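Local coordinates for intracellular protein transport protein USO1 (Saccharomyces cerevisiae S288c, PDB 6LSU), which is required for protein transport from the endoplasmic reticulum to the Golgi complex, this chain being its armadillo-repeat globular head without the coiled-coil tail, at residues 103-106 with 107-111; 249-252 with 253-256; 527-530 with 531-534; 632-635 with 636-640. All blocks are in the same frame, centred on the assembly; numbering follows the deposited sequence.

Contact 1: 103-106 with 107-111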
ATOM      1  N   ARG A 103      18.922 -11.260  23.549  1.00 52.34           N
ATOM      2  CA  ARG A 103      17.590 -10.612  23.752  1.00 52.46           C
ATOM      3  C   ARG A 103      17.282  -9.660  22.597  1.00 50.84           C
ATOM      4  O   ARG A 103      16.151  -9.665  22.163  1.00 56.44           O
ATOM      5  CB  ARG A 103      17.551  -9.968  25.136  1.00 53.05           C
ATOM      6  CG  ARG A 103      17.507 -11.033  26.221  1.00 51.63           C
ATOM      7  CD  ARG A 103      17.779 -10.486  27.587  1.00 50.96           C
ATOM      8  NE  ARG A 103      19.189 -10.331  27.771  1.00 50.49           N
ATOM      9  CZ  ARG A 103      19.727  -9.823  28.861  1.00 56.90           C
ATOM     10  NH1 ARG A 103      18.909  -9.476  29.854  1.00 55.39           N
ATOM     11  NH2 ARG A 103      21.053  -9.645  28.932  1.00 50.49           N
ATOM     12  N   GLY A 104      18.253  -8.900  22.087  1.00 49.76           N
ATOM     13  CA  GLY A 104      18.093  -8.059  20.890  1.00 49.96           C
ATOM     14  C   GLY A 104      17.593  -8.834  19.691  1.00 51.36           C
ATOM     15  O   GLY A 104      16.572  -8.448  19.092  1.00 59.68           O
ATOM     16  N   TRP A 105      18.229  -9.951  19.373  1.00 54.79           N
ATOM     17  CA  TRP A 105      17.755 -10.913  18.351  1.00 52.02           C
ATOM     18  C   TRP A 105      16.295 -11.338  18.632  1.00 54.13           C
ATOM     19  O   TRP A 105      15.463 -11.403  17.699  1.00 55.95           O
ATOM     20  CB  TRP A 105      18.714 -12.109  18.306  1.00 56.01           C
ATOM     21  CG  TRP A 105      18.308 -13.087  17.249  1.00 56.75           C
ATOM     22  CD1 TRP A 105      18.640 -13.068  15.929  1.00 54.85           C
ATOM     23  CD2 TRP A 105      17.402 -14.173  17.434  1.00 59.67           C
ATOM     24  NE1 TRP A 105      18.006 -14.083  15.279  1.00 62.92           N
ATOM     25  CE2 TRP A 105      17.232 -14.770  16.170  1.00 60.15           C
ATOM     26  CE3 TRP A 105      16.727 -14.701  18.545  1.00 59.98           C
ATOM     27  CZ2 TRP A 105      16.412 -15.867  15.984  1.00 57.87           C
ATOM     28  CZ3 TRP A 105      15.893 -15.775  18.347  1.00 60.67           C
ATOM     29  CH2 TRP A 105      15.753 -16.349  17.086  1.00 61.45           C
ATOM     30  N   ILE A 106      15.942 -11.620  19.889  1.00 55.76           N
ATOM     31  CA  ILE A 106      14.587 -12.165  20.207  1.00 54.04           C
ATOM     32  C   ILE A 106      13.549 -11.109  19.867  1.00 55.93           C
ATOM     33  O   ILE A 106      12.563 -11.457  19.146  1.00 53.72           O
ATOM     34  CB  ILE A 106      14.464 -12.630  21.652  1.00 53.28           C
ATOM     35  CG1 ILE A 106      15.305 -13.874  21.914  1.00 57.97           C
ATOM     36  CG2 ILE A 106      13.015 -12.873  22.023  1.00 54.45           C
ATOM     37  CD1 ILE A 106      15.428 -14.219  23.393  1.00 57.95           C
ATOM     38  N   SER A 107      13.778  -9.869  20.316  1.00 59.40           N
ATOM     39  CA  SER A 107      12.844  -8.735  20.041  1.00 59.44           C
ATOM     40  C   SER A 107      12.705  -8.545  18.541  1.00 59.46           C
ATOM     41  O   SER A 107      11.542  -8.635  18.049  1.00 58.32           O
ATOM     42  CB  SER A 107      13.273  -7.503  20.715  1.00 60.02           C
ATOM     43  OG  SER A 107      13.137  -7.703  22.117  1.00 64.83           O
ATOM     44  N   GLN A 108      13.840  -8.424  17.839  1.00 62.54           N
ATOM     45  CA  GLN A 108      13.888  -8.220  16.360  1.00 63.38           C
ATOM     46  C   GLN A 108      13.083  -9.315  15.658  1.00 58.38           C
ATOM     47  O   GLN A 108      12.278  -8.977  14.739  1.00 62.32           O
ATOM     48  CB  GLN A 108      15.332  -8.210  15.855  1.00 77.44           C
ATOM     49  CG  GLN A 108      15.446  -8.180  14.332  1.00 83.31           C
ATOM     50  CD  GLN A 108      16.857  -8.562  13.930  1.00 94.52           C
ATOM     51  OE1 GLN A 108      17.765  -7.715  13.851  1.00 97.97           O
ATOM     52  NE2 GLN A 108      17.072  -9.865  13.763  1.00 84.97           N
ATOM     53  N   GLN A 109      13.198 -10.573  16.074  1.00 55.49           N
ATOM     54  CA  GLN A 109      12.364 -11.658  15.452  1.00 56.53           C
ATOM     55  C   GLN A 109      10.877 -11.374  15.710  1.00 61.41           C
ATOM     56  O   GLN A 109      10.077 -11.552  14.768  1.00 68.97           O
ATOM     57  CB  GLN A 109      12.680 -13.045  15.989  1.00 53.30           C
ATOM     58  CG  GLN A 109      14.101 -13.471  15.727  1.00 60.29           C
ATOM     59  CD  GLN A 109      14.468 -13.187  14.296  1.00 62.30           C
ATOM     60  OE1 GLN A 109      15.313 -12.321  14.059  1.00 67.48           O
ATOM     61  NE2 GLN A 109      13.788 -13.851  13.341  1.00 61.96           N
ATOM     62  N   SER A 110      10.477 -10.949  16.914  1.00 57.48           N
ATOM     63  CA  SER A 110       9.034 -10.693  17.174  1.00 57.74           C
ATOM     64  C   SER A 110       8.563  -9.526  16.318  1.00 53.74           C
ATOM     65  O   SER A 110       7.470  -9.632  15.818  1.00 54.28           O
ATOM     66  CB  SER A 110       8.726 -10.485  18.627  1.00 59.79           C
ATOM     67  OG  SER A 110       9.088 -11.648  19.376  1.00 55.31           O
ATOM     68  N   ARG A 111       9.431  -8.533  16.042  1.00 54.37           N
ATOM     69  CA  ARG A 111       9.071  -7.447  15.085  1.00 52.67           C
ATOM     70  C   ARG A 111       9.049  -7.956  13.631  1.00 58.59           C
ATOM     71  O   ARG A 111       7.966  -7.869  13.010  1.00 57.42           O
ATOM     72  CB  ARG A 111      10.010  -6.264  15.195  1.00 52.00           C
ATOM     73  CG  ARG A 111       9.996  -5.634  16.573  1.00 55.72           C
ATOM     74  CD  ARG A 111      10.917  -4.452  16.712  1.00 53.24           C
ATOM     75  NE  ARG A 111      10.428  -3.738  17.873  1.00 57.68           N
ATOM     76  CZ  ARG A 111      11.105  -3.581  18.986  1.00 55.23           C
ATOM     77  NH1 ARG A 111      12.340  -4.038  19.074  1.00 56.11           N
ATOM     78  NH2 ARG A 111      10.567  -2.938  20.000  1.00 57.73           N
TER

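Contact 2: 249-252 with 253-256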
ATOM      1  N   GLY A 249       6.525   8.906  19.511  1.00 68.78           N
ATOM      2  CA  GLY A 249       7.121   7.674  20.073  1.00 67.50           C
ATOM      3  C   GLY A 249       8.071   7.045  19.056  1.00 68.41           C
ATOM      4  O   GLY A 249       8.076   7.447  17.861  1.00 85.95           O
ATOM      5  N   SER A 250       8.928   6.139  19.451  1.00 62.59           N
ATOM      6  CA  SER A 250       9.743   5.466  18.430  1.00 63.28           C
ATOM      7  C   SER A 250       9.204   4.036  18.284  1.00 62.13           C
ATOM      8  O   SER A 250       7.978   3.929  17.854  1.00 59.80           O
ATOM      9  CB  SER A 250      11.214   5.649  18.705  1.00 63.14           C
ATOM     10  OG  SER A 250      11.638   4.830  19.777  1.00 84.18           O
ATOM     11  N   LEU A 251       9.966   3.013  18.672  1.00 50.14           N
ATOM     12  CA  LEU A 251       9.618   1.624  18.318  1.00 54.03           C
ATOM     13  C   LEU A 251       8.361   1.154  19.070  1.00 53.43           C
ATOM     14  O   LEU A 251       7.522   0.459  18.418  1.00 56.83           O
ATOM     15  CB  LEU A 251      10.812   0.726  18.601  1.00 56.23           C
ATOM     16  CG  LEU A 251      11.753   0.536  17.438  1.00 56.48           C
ATOM     17  CD1 LEU A 251      12.761  -0.558  17.825  1.00 61.28           C
ATOM     18  CD2 LEU A 251      11.009   0.151  16.185  1.00 56.38           C
ATOM     19  N   VAL A 252       8.203   1.530  20.345  1.00 47.77           N
ATOM     20  CA  VAL A 252       7.068   1.024  21.167  1.00 53.44           C
ATOM     21  C   VAL A 252       5.747   1.386  20.470  1.00 55.23           C
ATOM     22  O   VAL A 252       4.877   0.501  20.379  1.00 59.56           O
ATOM     23  CB  VAL A 252       7.120   1.520  22.621  1.00 53.03           C
ATOM     24  CG1 VAL A 252       5.916   1.039  23.405  1.00 57.77           C
ATOM     25  CG2 VAL A 252       8.381   1.026  23.299  1.00 56.11           C
ATOM     26  N   VAL A 253       5.626   2.611  19.946  1.00 56.82           N
ATOM     27  CA  VAL A 253       4.434   3.031  19.150  1.00 55.01           C
ATOM     28  C   VAL A 253       4.314   2.202  17.876  1.00 49.03           C
ATOM     29  O   VAL A 253       3.205   1.819  17.555  1.00 49.16           O
ATOM     30  CB  VAL A 253       4.467   4.532  18.851  1.00 51.97           C
ATOM     31  CG1 VAL A 253       3.385   4.927  17.886  1.00 53.25           C
ATOM     32  CG2 VAL A 253       4.345   5.295  20.145  1.00 54.05           C
ATOM     33  N   ASN A 254       5.425   1.934  17.200  1.00 49.73           N
ATOM     34  CA  ASN A 254       5.458   1.063  15.992  1.00 47.47           C
ATOM     35  C   ASN A 254       4.920  -0.325  16.384  1.00 44.29           C
ATOM     36  O   ASN A 254       4.021  -0.862  15.685  1.00 39.17           O
ATOM     37  CB  ASN A 254       6.880   0.948  15.455  1.00 50.61           C
ATOM     38  CG  ASN A 254       6.934   0.617  13.986  1.00 46.02           C
ATOM     39  OD1 ASN A 254       7.926   0.874  13.348  1.00 53.64           O
ATOM     40  ND2 ASN A 254       5.889   0.083  13.432  1.00 49.53           N
ATOM     41  N   ASP A 255       5.412  -0.865  17.501  1.00 45.52           N
ATOM     42  CA  ASP A 255       4.922  -2.166  18.056  1.00 45.90           C
ATOM     43  C   ASP A 255       3.417  -2.042  18.351  1.00 44.14           C
ATOM     44  O   ASP A 255       2.648  -2.806  17.786  1.00 43.31           O
ATOM     45  CB  ASP A 255       5.734  -2.612  19.264  1.00 47.96           C
ATOM     46  CG  ASP A 255       7.257  -2.608  19.051  1.00 52.83           C
ATOM     47  OD1 ASP A 255       7.965  -2.370  20.031  1.00 53.56           O
ATOM     48  OD2 ASP A 255       7.745  -2.845  17.913  1.00 55.33           O
ATOM     49  N   CYS A 256       2.999  -1.037  19.118  1.00 47.69           N
ATOM     50  CA  CYS A 256       1.571  -0.841  19.469  1.00 50.67           C
ATOM     51  C   CYS A 256       0.742  -0.813  18.197  1.00 52.65           C
ATOM     52  O   CYS A 256      -0.204  -1.681  18.104  1.00 55.83           O
ATOM     53  CB  CYS A 256       1.359   0.433  20.267  1.00 52.48           C
ATOM     54  SG  CYS A 256       1.940   0.263  21.965  1.00 56.95           S
TER

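Contact 3: 527-530 with 531-534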
ATOM      1  N   PHE A 527     -14.171   7.029 -17.614  1.00 54.09           N
ATOM      2  CA  PHE A 527     -15.577   7.476 -17.812  1.00 55.05           C
ATOM      3  C   PHE A 527     -16.274   6.750 -18.962  1.00 58.72           C
ATOM      4  O   PHE A 527     -17.480   6.513 -18.890  1.00 68.24           O
ATOM      5  CB  PHE A 527     -15.657   8.957 -18.151  1.00 54.64           C
ATOM      6  CG  PHE A 527     -15.321   9.892 -17.021  1.00 58.52           C
ATOM      7  CD1 PHE A 527     -15.730   9.633 -15.726  1.00 53.71           C
ATOM      8  CD2 PHE A 527     -14.551  11.035 -17.264  1.00 57.26           C
ATOM      9  CE1 PHE A 527     -15.420  10.528 -14.713  1.00 56.55           C
ATOM     10  CE2 PHE A 527     -14.220  11.908 -16.245  1.00 54.03           C
ATOM     11  CZ  PHE A 527     -14.665  11.651 -14.966  1.00 58.49           C
ATOM     12  N   PHE A 528     -15.540   6.446 -20.024  1.00 67.30           N
ATOM     13  CA  PHE A 528     -16.093   5.989 -21.318  1.00 65.65           C
ATOM     14  C   PHE A 528     -16.371   4.493 -21.266  1.00 69.31           C
ATOM     15  O   PHE A 528     -17.057   3.981 -22.192  1.00 77.69           O
ATOM     16  CB  PHE A 528     -15.122   6.300 -22.455  1.00 63.17           C
ATOM     17  CG  PHE A 528     -15.163   7.718 -22.939  1.00 62.78           C
ATOM     18  CD1 PHE A 528     -15.743   8.714 -22.167  1.00 62.64           C
ATOM     19  CD2 PHE A 528     -14.550   8.062 -24.132  1.00 61.35           C
ATOM     20  CE1 PHE A 528     -15.769  10.027 -22.619  1.00 67.74           C
ATOM     21  CE2 PHE A 528     -14.520   9.380 -24.542  1.00 66.94           C
ATOM     22  CZ  PHE A 528     -15.148  10.355 -23.800  1.00 68.75           C
ATOM     23  N   GLN A 529     -15.888   3.793 -20.243  1.00 74.65           N
ATOM     24  CA  GLN A 529     -16.041   2.313 -20.217  1.00 83.71           C
ATOM     25  C   GLN A 529     -17.413   1.893 -20.773  1.00 97.07           C
ATOM     26  O   GLN A 529     -18.461   2.349 -20.256  1.00 97.74           O
ATOM     27  CB  GLN A 529     -15.783   1.768 -18.821  1.00 81.57           C
ATOM     28  CG  GLN A 529     -14.295   1.652 -18.559  1.00 77.15           C
ATOM     29  CD  GLN A 529     -14.034   1.325 -17.114  1.00 74.37           C
ATOM     30  OE1 GLN A 529     -14.317   2.120 -16.211  1.00 78.08           O
ATOM     31  NE2 GLN A 529     -13.496   0.143 -16.893  1.00 67.90           N
ATOM     32  N   GLN A 530     -17.382   1.075 -21.831  1.00111.09           N
ATOM     33  CA  GLN A 530     -18.567   0.477 -22.504  1.00114.83           C
ATOM     34  C   GLN A 530     -19.434  -0.243 -21.453  1.00113.66           C
ATOM     35  O   GLN A 530     -20.669  -0.010 -21.439  1.00116.18           O
ATOM     36  CB  GLN A 530     -18.084  -0.459 -23.617  1.00118.62           C
ATOM     37  CG  GLN A 530     -17.333   0.252 -24.745  1.00120.65           C
ATOM     38  CD  GLN A 530     -18.226   0.542 -25.928  1.00114.45           C
ATOM     39  OE1 GLN A 530     -18.539   1.692 -26.239  1.00107.55           O
ATOM     40  NE2 GLN A 530     -18.676  -0.516 -26.580  1.00114.05           N
ATOM     41  N   ASP A 531     -18.801  -1.046 -20.588  1.00110.47           N
ATOM     42  CA  ASP A 531     -19.451  -1.836 -19.505  1.00118.77           C
ATOM     43  C   ASP A 531     -20.079  -0.913 -18.451  1.00118.74           C
ATOM     44  O   ASP A 531     -20.977  -1.400 -17.729  1.00130.23           O
ATOM     45  CB  ASP A 531     -18.470  -2.800 -18.822  1.00124.51           C
ATOM     46  CG  ASP A 531     -18.334  -4.150 -19.507  1.00131.40           C
ATOM     47  OD1 ASP A 531     -19.310  -4.589 -20.160  1.00137.74           O
ATOM     48  OD2 ASP A 531     -17.252  -4.756 -19.378  1.00134.98           O
ATOM     49  N   HIS A 532     -19.639   0.347 -18.340  1.00117.58           N
ATOM     50  CA  HIS A 532     -20.231   1.360 -17.417  1.00115.96           C
ATOM     51  C   HIS A 532     -21.697   1.629 -17.793  1.00115.33           C
ATOM     52  O   HIS A 532     -22.025   1.638 -19.007  1.00108.94           O
ATOM     53  CB  HIS A 532     -19.431   2.676 -17.403  1.00115.82           C
ATOM     54  CG  HIS A 532     -18.602   2.911 -16.181  1.00119.35           C
ATOM     55  ND1 HIS A 532     -18.512   4.159 -15.574  1.00121.26           N
ATOM     56  CD2 HIS A 532     -17.799   2.085 -15.471  1.00120.20           C
ATOM     57  CE1 HIS A 532     -17.708   4.077 -14.529  1.00125.39           C
ATOM     58  NE2 HIS A 532     -17.253   2.814 -14.446  1.00123.52           N
ATOM     59  N   LYS A 533     -22.526   1.850 -16.768  1.00114.37           N
ATOM     60  CA  LYS A 533     -23.943   2.300 -16.848  1.00117.61           C
ATOM     61  C   LYS A 533     -24.029   3.738 -17.376  1.00111.57           C
ATOM     62  O   LYS A 533     -23.476   4.653 -16.696  1.00100.22           O
ATOM     63  CB  LYS A 533     -24.581   2.264 -15.457  1.00132.29           C
ATOM     64  CG  LYS A 533     -23.729   2.850 -14.329  1.00141.94           C
ATOM     65  CD  LYS A 533     -23.057   1.809 -13.436  1.00142.43           C
ATOM     66  CE  LYS A 533     -22.908   2.277 -12.003  1.00136.68           C
ATOM     67  NZ  LYS A 533     -23.424   1.273 -11.044  1.00135.30           N
ATOM     68  N   TYR A 534     -24.708   3.920 -18.520  1.00106.28           N
ATOM     69  CA  TYR A 534     -24.985   5.227 -19.181  1.00107.72           C
ATOM     70  C   TYR A 534     -23.689   5.903 -19.664  1.00100.07           C
ATOM     71  O   TYR A 534     -23.691   7.153 -19.805  1.00 89.63           O
ATOM     72  CB  TYR A 534     -25.749   6.159 -18.233  1.00117.24           C
ATOM     73  CG  TYR A 534     -27.124   5.676 -17.851  1.00125.33           C
ATOM     74  CD1 TYR A 534     -28.137   5.600 -18.795  1.00125.48           C
ATOM     75  CD2 TYR A 534     -27.415   5.292 -16.547  1.00129.07           C
ATOM     76  CE1 TYR A 534     -29.406   5.158 -18.456  1.00131.67           C
ATOM     77  CE2 TYR A 534     -28.678   4.846 -16.191  1.00128.60           C
ATOM     78  CZ  TYR A 534     -29.678   4.780 -17.148  1.00133.94           C
ATOM     79  OH  TYR A 534     -30.919   4.342 -16.786  1.00125.58           O
TER

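Contact 4: 632-635 with 636-640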
ATOM      1  N   LEU A 632      -7.228   3.184 -37.871  1.00 70.48           N
ATOM      2  CA  LEU A 632      -7.907   3.173 -39.190  1.00 75.19           C
ATOM      3  C   LEU A 632      -8.758   1.908 -39.327  1.00 66.01           C
ATOM      4  O   LEU A 632      -9.932   2.014 -39.769  1.00 69.32           O
ATOM      5  CB  LEU A 632      -6.843   3.255 -40.296  1.00 79.38           C
ATOM      6  CG  LEU A 632      -6.080   4.572 -40.317  1.00 75.22           C
ATOM      7  CD1 LEU A 632      -4.903   4.492 -41.259  1.00 69.16           C
ATOM      8  CD2 LEU A 632      -7.006   5.728 -40.698  1.00 74.40           C
ATOM      9  N   GLY A 633      -8.184   0.772 -38.978  1.00 63.92           N
ATOM     10  CA  GLY A 633      -8.917  -0.501 -38.879  1.00 71.43           C
ATOM     11  C   GLY A 633     -10.165  -0.357 -38.040  1.00 70.41           C
ATOM     12  O   GLY A 633     -11.247  -0.659 -38.557  1.00 76.63           O
ATOM     13  N   VAL A 634     -10.025   0.124 -36.800  1.00 75.14           N
ATOM     14  CA  VAL A 634     -11.153   0.194 -35.827  1.00 72.53           C
ATOM     15  C   VAL A 634     -12.183   1.138 -36.445  1.00 70.97           C
ATOM     16  O   VAL A 634     -13.358   0.773 -36.460  1.00 71.98           O
ATOM     17  CB  VAL A 634     -10.691   0.602 -34.402  1.00 71.51           C
ATOM     18  CG1 VAL A 634     -11.843   1.096 -33.523  1.00 69.04           C
ATOM     19  CG2 VAL A 634      -9.958  -0.541 -33.713  1.00 64.06           C
ATOM     20  N   ALA A 635     -11.740   2.290 -36.957  1.00 74.68           N
ATOM     21  CA  ALA A 635     -12.613   3.299 -37.604  1.00 78.65           C
ATOM     22  C   ALA A 635     -13.371   2.606 -38.735  1.00 78.28           C
ATOM     23  O   ALA A 635     -14.571   2.908 -38.930  1.00 75.31           O
ATOM     24  CB  ALA A 635     -11.818   4.475 -38.115  1.00 76.98           C
ATOM     25  N   TYR A 636     -12.715   1.675 -39.440  1.00 73.37           N
ATOM     26  CA  TYR A 636     -13.398   0.909 -40.509  1.00 73.07           C
ATOM     27  C   TYR A 636     -14.565   0.105 -39.903  1.00 74.41           C
ATOM     28  O   TYR A 636     -15.696   0.242 -40.388  1.00 77.11           O
ATOM     29  CB  TYR A 636     -12.426   0.041 -41.315  1.00 74.10           C
ATOM     30  CG  TYR A 636     -13.205  -0.892 -42.199  1.00 71.76           C
ATOM     31  CD1 TYR A 636     -14.150  -0.396 -43.073  1.00 75.03           C
ATOM     32  CD2 TYR A 636     -13.077  -2.252 -42.087  1.00 76.66           C
ATOM     33  CE1 TYR A 636     -14.949  -1.229 -43.829  1.00 79.29           C
ATOM     34  CE2 TYR A 636     -13.866  -3.102 -42.841  1.00 86.81           C
ATOM     35  CZ  TYR A 636     -14.795  -2.587 -43.719  1.00 78.05           C
ATOM     36  OH  TYR A 636     -15.566  -3.422 -44.464  1.00 94.61           O
ATOM     37  N   GLU A 637     -14.299  -0.679 -38.851  1.00 82.30           N
ATOM     38  CA  GLU A 637     -15.242  -1.632 -38.180  1.00 82.71           C
ATOM     39  C   GLU A 637     -16.550  -0.984 -37.698  1.00 76.47           C
ATOM     40  O   GLU A 637     -17.555  -1.707 -37.559  1.00 67.12           O
ATOM     41  CB  GLU A 637     -14.564  -2.218 -36.948  1.00 87.74           C
ATOM     42  CG  GLU A 637     -15.434  -3.203 -36.201  1.00 95.72           C
ATOM     43  CD  GLU A 637     -15.408  -4.606 -36.775  1.00104.02           C
ATOM     44  OE1 GLU A 637     -16.460  -5.284 -36.737  1.00109.39           O
ATOM     45  OE2 GLU A 637     -14.320  -5.033 -37.215  1.00102.97           O
ATOM     46  N   PHE A 638     -16.559   0.313 -37.411  1.00 76.79           N
ATOM     47  CA  PHE A 638     -17.780   0.988 -36.905  1.00 79.30           C
ATOM     48  C   PHE A 638     -18.179   2.080 -37.899  1.00 81.81           C
ATOM     49  O   PHE A 638     -18.994   2.949 -37.539  1.00 86.83           O
ATOM     50  CB  PHE A 638     -17.517   1.395 -35.447  1.00 82.85           C
ATOM     51  CG  PHE A 638     -17.114   0.215 -34.580  1.00 74.93           C
ATOM     52  CD1 PHE A 638     -18.054  -0.734 -34.200  1.00 71.52           C
ATOM     53  CD2 PHE A 638     -15.798   0.013 -34.194  1.00 74.96           C
ATOM     54  CE1 PHE A 638     -17.693  -1.836 -33.433  1.00 68.98           C
ATOM     55  CE2 PHE A 638     -15.438  -1.080 -33.409  1.00 75.97           C
ATOM     56  CZ  PHE A 638     -16.389  -2.002 -33.021  1.00 69.37           C
ATOM     57  N   SER A 639     -17.658   2.012 -39.132  1.00 85.86           N
ATOM     58  CA  SER A 639     -18.136   2.786 -40.314  1.00 83.85           C
ATOM     59  C   SER A 639     -19.450   2.175 -40.819  1.00 86.12           C
ATOM     60  O   SER A 639     -19.562   0.934 -40.818  1.00 83.77           O
ATOM     61  CB  SER A 639     -17.126   2.762 -41.408  1.00 79.96           C
ATOM     62  OG  SER A 639     -16.992   1.432 -41.911  1.00 76.06           O
ATOM     63  N   SER A 640     -20.384   3.004 -41.283  1.00 93.06           N
ATOM     64  CA  SER A 640     -21.630   2.563 -41.965  1.00 95.97           C
ATOM     65  C   SER A 640     -21.728   3.178 -43.374  1.00104.12           C
ATOM     66  O   SER A 640     -20.816   3.960 -43.775  1.00103.81           O
ATOM     67  CB  SER A 640     -22.840   2.885 -41.116  1.00 94.75           C
ATOM     68  OG  SER A 640     -23.328   4.198 -41.369  1.00104.60           O
TER

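Contact 1: 103-106 with 107-111
Gln109 N bonds to Trp105 O at 2.9 Å, one turn on in helix 103-112. Beside it, Ser107 N reaches Arg103 O, Gln108 N reaches Gly104 O and Ser110 N reaches Ile106 O, all i to i+4 helical bonds. The amides of neighbouring Gln108 and Gln109 are also joined: Gln108 NE2 gives an N-H to Gln109 OE1 at 3.0 Å, and that oxygen lies in the Gln108 amide plane. Gln109 CG stands beside its own backbone N (chi1 -61°), which sets it over one face of the Trp105 indole. Gln109 CG sits 3.4 Å from the centroid of the Trp105 six-membered ring, a CH-pi contact. The bend at chi2 then lays the Gln109 amide nearly parallel to the indole, 12° from its plane. Gln108 crosses the indole at about a right angle, Gln108 NE2 coming 4.2 Å from Trp105 CD1. A serine in place of Trp105 would probably leave Gln109 CG without its aromatic face and let the paired amides shift. The polar ends of Arg103, Ser107 and Ser110 turn elsewhere, to Asp99, Glu209 and Glu171. Ile106 touches Glu171 of helix 160-174, Ser107 and Ser110 pack on Leu212 of helix 204-218, and Trp105 rests on Ile93 and Gln129 of adjoining loops.

Contact 2: 249-252 with 253-256
Leu251 O accepts the backbone N-H of Asp255 at 2.7 Å, nearly straight at 166°. Val252 O takes Cys256 N in the same way, also at 2.7 Å. The bond before these is weak: Asn254 N lies 3.3 Å from Ser250 O. Ser250 stands at the N-cap position, but its side chain makes no capping bond. Asp255 points its carboxylate back along the first turn. CG lies anti to the carbonyl carbon (chi1 -51°), which places Asp255 OD1 and OD2 both near Leu251 O. These are all acceptors, so the carboxylate draws its partner from elsewhere: OD1 forms a salt bridge with Arg111. An alanine in place of Asp255 would probably leave the Arg111 guanidinium without this charge partner and less firmly placed. Asn254 is buried, and its OD1 accepts a hydrogen bond from Gln302 NE2 of helix 301-317. The apolar contacts are looser. Val253 CG2 packs on Gly249 CA at 3.7 Å, and Val252 CG1 lies 4.3 Å from Cys256 SG. Cys256 also touches Leu237, Ile240 and Ile241 of helix 233-244. The arrangement is the first turn of helix 251-264 in the fourth armadillo repeat. Its successive side chains serve different neighbouring helices, as in a stacked alpha-solenoid.

Contact 3: 527-530 with 531-534
Gln529 and His532 turn their side chains toward each other across a tight turn. The amide and imidazole planes are 32° apart. Gln529 CG lies anti to the carbonyl carbon (chi1 -80°), which carries the extended chain obliquely past the imidazole. Gln529 CB is 3.9 Å from His532 CD2. The amide end lies close to the same ring, but its orientation in the model is uncertain. The turn brings the two residues together. Residues Gln529 to His532 form a type I beta turn, which follows directly on helix 514-528 in the globular head. Gln529 is the first residue to leave helical geometry. The turn is closed by a weak hydrogen bond from His532 N to Gln529 O, 3.0 Å long and bent to 134°. Gln530 and Asp531 occupy the two corner positions. Both are exposed, and their side chains start out away from the opposite segment. Behind the turn, Phe527 enters the interior and meets Phe435 edge-to-face. It also packs on Phe445 and Leu446 of helix 439-459. His532 touches Gln442 of the same helix, while Gln529 rests on Tyr588 of helix 577-590.

Contact 4: 632-635 with 636-640
Tyr636 N bonds to Leu632 O at 2.8 Å and Glu637 N to Gly633 O at 3.1 Å, the last regular i to i+4 bonds before the backbone leaves helical geometry at Phe638. This is the C-terminal end of helix 622-637, and residues 632-635 close the tenth armadillo repeat of the globular head. The next bond, Phe638 N to Val634 O, is weak. Phe638 nevertheless folds back along the helix. Its CG is anti to the carbonyl carbon (chi1 -56°), which brings Phe638 CD2 near Val634 O. Phe638 CD2 also meets Val634 CG1 at 4.2 Å, the two side chains passing at a slant. Over one face of the Phe638 ring lies Glu637 CG, 3.4 Å above the plane and toward its rim. Tyr636 holds its CG anti to the backbone N (chi1 169°), and its ring leads away from the preceding turn to meet Phe651. Phe638 meets Phe591, and Ala635 packs on Phe600 and Tyr650, so helices 594-601 and 647-658 pack against this end. Leu632 O is shared, since Tyr650 OH also bonds to it. After the helix the chain turns back on itself: Ser639 N donates to Tyr636 O at 2.9 Å.

How the contacts relate
Contacts 1 and 2 touch each other. A salt bridge ties the end of contact 1 to contact 2, with apolar packing of Arg111 on Leu251 beside it. Both also lean on helix 204-218. Contacts 3 and 4 lie across the centre of the chain from them, with their own centres about 20 Å apart and no direct touch. Contacts 2 and 4 are buried, contact 1 is partly so, and contact 3 lies at the surface. Contacts 1 and 2 open helices, contact 4 ends one, and contact 3 runs from a helix end into a turn. Contact 1 joins a polar pair to an aromatic face. Contact 2 draws on polar partners from outside, contact 3 on a weak turn bond, and contact 4 on aromatic and apolar packing.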